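Local coordinates for oxidoreductase, NAD-binding/iron-sulfur cluster-binding protein (Nitratireductor pacificus pht-3B, PDB 6ZXU) that probably catalyses the reductive removal of halogen from organohalide substrates, using bound cobalamin and two [4Fe-4S] clusters, at residues E108-S113 and G185-M190; L144-Q149 and E178-L183; A321-L326 and T690-V695. All blocks are in the same frame, centred on the assembly; numbering follows the deposited sequence.

Interaction 1: residues E108-S113 and G185-M190; sequences ENLKAS and GYVRWM
Y186 and N109 meet in a buried contact between helices 103-116 and 168-190, whose short segments run roughly antiparallel at 143°: a helix-helix pair bridged chiefly by the reach of Y186, the axes being 12.3 Å apart. The polar part is a small closed circuit. The Y186 hydroxyl donates a hydrogen bond to N109 OD1 (OH to OD1 2.7 Å), reaching it only 15° from the amide's carbonyl plane, while the amide and ring planes stand 43° apart. A water accepts a hydrogen bond from N109 ND2 and donates one to Y186 OH, so the phenol both donates and accepts. W640 O is a second acceptor for ND2.

The apolar part lies beside this. CD1 of L110 sits at the ring edge, 3.8 Å from Y186 CE2, and also meets V187 CG2 at 4.0 Å. Y186 CG is anti to the backbone N, which swings the ring across to helix 103-116. A phenylalanine here would probably keep the packing on L110 but leave N109 OD1 and the water without their shared partner. Within 108-113, N109 O is gripped twice, S113 OG (2.8 Å) and S113 N approaching from opposite faces of its carbonyl plane.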
# COMPACT_ATOMS: atom_id res chain seq x y z
N GLU A 108 -13.23 0.36 19.06
CA GLU A 108 -12.88 -0.72 18.10
C GLU A 108 -12.49 -0.14 16.75
O GLU A 108 -11.43 -0.45 16.22
CB GLU A 108 -14.04 -1.70 17.94
CG GLU A 108 -14.27 -2.48 19.26
CD GLU A 108 -15.61 -3.20 19.33
OE1 GLU A 108 -16.41 -3.14 18.34
OE2 GLU A 108 -15.82 -3.85 20.40
N ASN A 109 -13.33 0.72 16.22
CA ASN A 109 -13.11 1.33 14.90
C ASN A 109 -11.84 2.10 14.80
O ASN A 109 -11.13 2.02 13.83
CB ASN A 109 -14.30 2.16 14.50
CG ASN A 109 -14.02 3.03 13.30
OD1 ASN A 109 -13.64 4.18 13.46
ND2 ASN A 109 -14.26 2.48 12.10
N LEU A 110 -11.53 2.86 15.82
CA LEU A 110 -10.37 3.69 15.77
C LEU A 110 -9.09 2.87 15.98
O LEU A 110 -8.04 3.16 15.40
CB LEU A 110 -10.50 4.78 16.80
CG LEU A 110 -9.68 6.01 16.69
CD1 LEU A 110 -9.85 6.69 15.35
CD2 LEU A 110 -10.03 6.97 17.86
N LYS A 111 -9.15 1.85 16.83
CA LYS A 111 -8.04 0.90 16.96
C LYS A 111 -7.78 0.12 15.69
O LYS A 111 -6.68 -0.02 15.27
CB LYS A 111 -8.31 -0.10 18.08
CG LYS A 111 -8.14 0.46 19.47
CD LYS A 111 -8.54 -0.66 20.46
CE LYS A 111 -7.69 -0.56 21.67
NZ LYS A 111 -8.19 -1.61 22.61
N ALA A 112 -8.85 -0.32 15.03
CA ALA A 112 -8.74 -1.00 13.75
C ALA A 112 -8.18 -0.07 12.66
O ALA A 112 -7.40 -0.52 11.80
CB ALA A 112 -10.10 -1.53 13.32
N SER A 113 -8.45 1.20 12.78
CA SER A 113 -7.90 2.20 11.86
C SER A 113 -6.43 2.31 12.04
O SER A 113 -5.72 2.45 11.04
CB SER A 113 -8.57 3.58 12.04
OG SER A 113 -9.96 3.55 11.82
N GLY A 185 -6.95 13.62 11.56
CA GLY A 185 -7.77 14.15 10.50
C GLY A 185 -9.02 13.41 10.22
O GLY A 185 -10.04 13.99 9.89
N TYR A 186 -8.96 12.09 10.36
CA TYR A 186 -10.16 11.23 10.24
C TYR A 186 -11.22 11.59 11.28
O TYR A 186 -12.41 11.73 10.94
CB TYR A 186 -9.75 9.74 10.45
CG TYR A 186 -10.84 8.77 10.71
CD1 TYR A 186 -11.88 8.62 9.82
CD2 TYR A 186 -10.82 7.95 11.82
CE1 TYR A 186 -12.88 7.70 10.03
CE2 TYR A 186 -11.81 6.97 12.05
CZ TYR A 186 -12.83 6.83 11.16
OH TYR A 186 -13.83 5.91 11.40
N VAL A 187 -10.80 11.77 12.55
CA VAL A 187 -11.79 12.13 13.62
C VAL A 187 -12.33 13.56 13.38
O VAL A 187 -13.52 13.80 13.53
CB VAL A 187 -11.13 12.00 15.00
CG1 VAL A 187 -12.01 12.52 16.12
CG2 VAL A 187 -10.78 10.54 15.29
N ARG A 188 -11.47 14.47 12.94
CA ARG A 188 -11.89 15.85 12.57
C ARG A 188 -12.91 15.86 11.44
O ARG A 188 -13.88 16.61 11.47
CB ARG A 188 -10.71 16.70 12.23
CG ARG A 188 -9.88 17.11 13.43
CD ARG A 188 -8.88 18.19 13.08
NE ARG A 188 -7.89 17.78 12.03
CZ ARG A 188 -6.70 17.27 12.25
NH1 ARG A 188 -6.26 16.94 13.49
NH2 ARG A 188 -5.93 16.97 11.21
N TRP A 189 -12.78 14.97 10.48
CA TRP A 189 -13.78 14.86 9.41
C TRP A 189 -15.09 14.23 9.82
O TRP A 189 -16.12 14.43 9.16
CB TRP A 189 -13.20 14.09 8.23
CG TRP A 189 -12.45 14.97 7.27
CD1 TRP A 189 -11.08 15.15 7.16
CD2 TRP A 189 -13.05 15.84 6.32
NE1 TRP A 189 -10.80 16.06 6.17
CE2 TRP A 189 -11.98 16.50 5.62
CE3 TRP A 189 -14.39 16.13 5.97
CZ2 TRP A 189 -12.22 17.44 4.61
CZ3 TRP A 189 -14.63 17.09 4.93
CH2 TRP A 189 -13.54 17.72 4.27
N MET A 190 -15.09 13.45 10.90
CA MET A 190 -16.30 12.90 11.49
C MET A 190 -17.02 13.94 12.39
O MET A 190 -18.17 13.73 12.77
CB MET A 190 -15.95 11.67 12.32
CG MET A 190 -15.78 10.43 11.46
SD MET A 190 -15.75 8.90 12.45
CE MET A 190 -14.39 9.18 13.61
O HOH W 1 -14.22 3.92 9.48

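Interaction 2: residues L144-Q149 and E178-L183; sequences LVFAVQ and EIAAIL
F146 and I179 carry this contact, a helix laid on one face of an antiparallel sheet. The strand segment 144-149 and the helix segment 178-183 run at 149° to each other, their axes 10.4 Å apart, and the strand's alternation does the sorting: L144, F146 and V148 direct their side chains at the helix, whereas V145 and A147 turn to the other face of the sheet.

The aromatic ring is met over one face. I179 sets its CG2 methyl 3.8 Å from the centroid of the F146 ring, 24° off the ring normal, a CH-pi contact displaced toward the rim at CZ. With CG of F146 between the backbone N and the carbonyl carbon (chi1 63°), the ring stands up from the strand, and its outer end probes the helix surface. There CZ approaches the backbone, lying 3.6 Å from A180 N, with the A180 methyl slightly farther off.

Aliphatic pairs continue the contact along the strand on either side of F146. V148 CG2 touches I179 CD1 at 3.9 Å, the two side chains meeting aslant, so one isoleucine serves both strand residues through different branches. At the other end L144 and L183 cross at about a right angle, CD2 of L144 reaching CD1 of L183 at 3.6 Å. All six touching residues are buried and their side chains are apolar.

Strand 142-149 lies between strands 121-126 and 232-239; V122 on the former touches L144 and F146, and V237 on the latter touches L183. Away from the sheet, A181 and I182 pack on L350 of helix 342-354, while E178 forms a salt bridge with R455 of helix 445-469.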
# COMPACT_ATOMS: atom_id res chain seq x y z
N LEU A 144 -6.08 8.16 22.04
CA LEU A 144 -5.61 6.97 21.30
C LEU A 144 -4.12 6.98 21.25
O LEU A 144 -3.53 7.89 20.72
CB LEU A 144 -6.17 6.97 19.91
CG LEU A 144 -5.78 5.76 19.08
CD1 LEU A 144 -6.71 4.64 19.30
CD2 LEU A 144 -5.89 6.19 17.63
N VAL A 145 -3.48 5.93 21.84
CA VAL A 145 -2.06 5.86 21.94
C VAL A 145 -1.62 4.66 21.09
O VAL A 145 -2.27 3.61 21.13
CB VAL A 145 -1.59 5.65 23.38
CG1 VAL A 145 -0.10 5.81 23.51
CG2 VAL A 145 -2.29 6.64 24.32
N PHE A 146 -0.58 4.84 20.31
CA PHE A 146 -0.06 3.76 19.48
C PHE A 146 1.43 3.78 19.42
O PHE A 146 2.05 4.82 19.59
CB PHE A 146 -0.66 3.76 18.11
CG PHE A 146 -0.35 4.99 17.34
CD1 PHE A 146 0.88 5.07 16.65
CD2 PHE A 146 -1.25 6.02 17.23
CE1 PHE A 146 1.16 6.18 15.89
CE2 PHE A 146 -0.92 7.19 16.51
CZ PHE A 146 0.30 7.28 15.86
N ALA A 147 2.02 2.60 19.24
CA ALA A 147 3.47 2.43 19.14
C ALA A 147 3.74 1.90 17.73
O ALA A 147 2.97 1.13 17.14
CB ALA A 147 4.03 1.48 20.15
N VAL A 148 4.84 2.33 17.19
CA VAL A 148 5.39 1.70 15.98
C VAL A 148 6.73 1.11 16.36
O VAL A 148 7.62 1.82 16.84
CB VAL A 148 5.50 2.75 14.81
CG1 VAL A 148 6.29 2.19 13.60
CG2 VAL A 148 4.14 3.19 14.40
N GLN A 149 6.96 -0.14 16.03
CA GLN A 149 8.27 -0.76 16.29
C GLN A 149 9.39 -0.21 15.41
O GLN A 149 9.18 0.16 14.27
CB GLN A 149 8.17 -2.30 16.10
CG GLN A 149 9.41 -2.99 16.65
CD GLN A 149 9.34 -4.50 16.84
OE1 GLN A 149 10.13 -5.08 17.60
NE2 GLN A 149 8.48 -5.14 16.11
N GLU A 178 2.99 10.51 10.76
CA GLU A 178 2.12 10.17 9.65
C GLU A 178 0.81 9.57 10.12
O GLU A 178 -0.29 10.04 9.74
CB GLU A 178 2.83 9.11 8.80
CG GLU A 178 2.06 8.65 7.58
CD GLU A 178 2.23 7.12 7.31
OE1 GLU A 178 3.34 6.66 6.91
OE2 GLU A 178 1.24 6.34 7.52
N ILE A 179 0.87 8.52 10.92
CA ILE A 179 -0.32 7.86 11.45
C ILE A 179 -1.15 8.82 12.31
O ILE A 179 -2.35 8.92 12.16
CB ILE A 179 0.05 6.58 12.26
CG1 ILE A 179 0.74 5.59 11.33
CG2 ILE A 179 -1.18 6.02 12.94
CD1 ILE A 179 1.26 4.36 12.02
N ALA A 180 -0.50 9.58 13.18
CA ALA A 180 -1.25 10.56 14.04
C ALA A 180 -1.97 11.64 13.26
O ALA A 180 -3.07 12.03 13.61
CB ALA A 180 -0.29 11.20 15.04
N ALA A 181 -1.36 12.11 12.16
CA ALA A 181 -1.95 13.11 11.27
C ALA A 181 -3.14 12.55 10.54
O ALA A 181 -4.17 13.22 10.47
CB ALA A 181 -0.93 13.60 10.25
N ILE A 182 -3.06 11.28 10.13
CA ILE A 182 -4.16 10.69 9.37
C ILE A 182 -5.34 10.44 10.31
O ILE A 182 -6.47 10.73 9.98
CB ILE A 182 -3.70 9.40 8.66
CG1 ILE A 182 -2.73 9.74 7.56
CG2 ILE A 182 -4.92 8.72 8.10
CD1 ILE A 182 -1.99 8.51 7.04
N LEU A 183 -5.05 9.88 11.49
CA LEU A 183 -6.07 9.52 12.39
C LEU A 183 -6.77 10.72 13.02
O LEU A 183 -7.98 10.71 13.16
CB LEU A 183 -5.58 8.58 13.46
CG LEU A 183 -5.21 7.12 13.02
CD1 LEU A 183 -4.68 6.37 14.20
CD2 LEU A 183 -6.42 6.44 12.42

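Interaction 3: residues A321-L326 and T690-V695; sequences AEAGDL and TTLDAV
L692 is the first residue of 690-695 to touch the end of helix 317-323, and it does so from a type I beta turn that starts at T691. There T691 OG1 accepts from D693 N at 3.3 Å, making an ST turn. The L692 side chain crosses E322 at about a right angle: its CD1 lies 3.9 Å from E322 OE2, and its CD2 is 4.2 Å from A323 CB. Its carbonyl is used as well, since one water donates both to L692 O (2.8 Å) and to A323 O (2.6 Å), tying the two backbones together.

After D693, A694 brings its carbonyl O to 3.7 Å from A323 CB; that oxygen also accepts from R314. V695 then straddles the helix end, CG2 lying 3.3 Å from A323 O and CG1 facing G324 and D325. D325 OD1 rests beside V695 CA and accepts from L696 N, while OD2 makes salt bridges with R320 and R314.

The loop thus packs against a Schellman motif, in which G324 at phi 105° ends the helix that begins with the cobalamin-binding F317.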
# COMPACT_ATOMS: atom_id res chain seq x y z
N ALA A 321 -11.15 11.38 -18.05
CA ALA A 321 -12.38 11.69 -17.32
C ALA A 321 -12.41 13.14 -16.86
O ALA A 321 -13.39 13.80 -17.06
CB ALA A 321 -12.52 10.72 -16.13
N GLU A 322 -11.31 13.61 -16.25
CA GLU A 322 -11.18 14.95 -15.80
C GLU A 322 -11.40 15.95 -16.94
O GLU A 322 -11.99 16.99 -16.73
CB GLU A 322 -9.77 15.17 -15.27
CG GLU A 322 -9.61 16.56 -14.74
CD GLU A 322 -8.30 16.77 -14.01
OE1 GLU A 322 -7.47 15.78 -13.82
OE2 GLU A 322 -8.08 17.98 -13.66
N ALA A 323 -10.89 15.66 -18.14
CA ALA A 323 -10.98 16.56 -19.28
C ALA A 323 -12.38 16.59 -19.91
O ALA A 323 -12.66 17.48 -20.67
CB ALA A 323 -10.00 16.18 -20.36
N GLY A 324 -13.22 15.59 -19.62
CA GLY A 324 -14.55 15.47 -20.19
C GLY A 324 -14.70 14.42 -21.24
O GLY A 324 -15.81 14.24 -21.75
N ASP A 325 -13.63 13.70 -21.60
CA ASP A 325 -13.69 12.66 -22.67
C ASP A 325 -14.70 11.57 -22.42
O ASP A 325 -15.13 10.91 -23.33
CB ASP A 325 -12.32 11.99 -22.84
CG ASP A 325 -11.17 12.93 -23.18
OD1 ASP A 325 -11.37 14.17 -23.32
OD2 ASP A 325 -10.00 12.41 -23.34
N LEU A 326 -15.07 11.34 -21.14
CA LEU A 326 -15.98 10.23 -20.81
C LEU A 326 -17.41 10.71 -20.41
O LEU A 326 -18.17 9.96 -19.78
CB LEU A 326 -15.39 9.41 -19.68
CG LEU A 326 -14.30 8.39 -19.95
CD1 LEU A 326 -13.16 8.90 -20.69
CD2 LEU A 326 -13.69 7.81 -18.64
N THR A 690 -1.18 16.91 -26.13
CA THR A 690 -2.52 17.29 -25.79
C THR A 690 -2.60 17.56 -24.28
O THR A 690 -2.03 16.83 -23.48
CB THR A 690 -3.53 16.21 -26.17
OG1 THR A 690 -3.29 15.79 -27.55
CG2 THR A 690 -4.91 16.72 -26.04
N THR A 691 -3.33 18.61 -23.91
CA THR A 691 -3.49 18.97 -22.49
C THR A 691 -4.92 18.79 -22.01
O THR A 691 -5.82 18.39 -22.76
CB THR A 691 -3.09 20.43 -22.25
OG1 THR A 691 -4.09 21.28 -22.83
CG2 THR A 691 -1.72 20.67 -22.83
N LEU A 692 -5.11 18.95 -20.72
CA LEU A 692 -6.45 18.88 -20.09
C LEU A 692 -7.42 19.94 -20.61
O LEU A 692 -8.65 19.73 -20.51
CB LEU A 692 -6.31 19.06 -18.58
CG LEU A 692 -5.72 17.89 -17.81
CD1 LEU A 692 -5.34 18.25 -16.38
CD2 LEU A 692 -6.73 16.70 -17.83
N ASP A 693 -6.91 21.00 -21.22
CA ASP A 693 -7.79 22.03 -21.83
C ASP A 693 -8.51 21.56 -23.05
O ASP A 693 -9.48 22.18 -23.44
CB ASP A 693 -7.00 23.28 -22.19
N ALA A 694 -8.04 20.50 -23.72
CA ALA A 694 -8.77 19.98 -24.88
C ALA A 694 -9.65 18.82 -24.45
O ALA A 694 -9.36 18.14 -23.47
CB ALA A 694 -7.79 19.48 -25.91
N VAL A 695 -10.67 18.53 -25.25
CA VAL A 695 -11.56 17.42 -25.05
C VAL A 695 -11.52 16.50 -26.25
O VAL A 695 -11.54 16.95 -27.39
CB VAL A 695 -13.01 17.91 -24.86
CG1 VAL A 695 -13.89 16.71 -24.53
CG2 VAL A 695 -13.10 18.84 -23.67
O HOH W 2 -11.44 19.76 -20.94

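In the fold
Interactions 1 and 2 are neighbours on helix 168-190, their centres 11 Å apart. They touch directly: S113 CB lies 3.6 Å from L183 CD2, and L110 CG lies 3.9 Å from L144 CD2. Helix 103-116 and strand 142-149 therefore pack side by side, through apolar side chains among others, against successive turns of that helix, away from the cofactor sites. Interaction 3 is remote, its centre about 36 Å from that of interaction 1 and 39 Å from that of interaction 2. It is also the one near the cobalamin: the D325 side chain is about 10 Å from the cofactor and about 7 Å from the side chain of F317. The buried pair and the contact near the cofactor thus lie in separate regions of one chain.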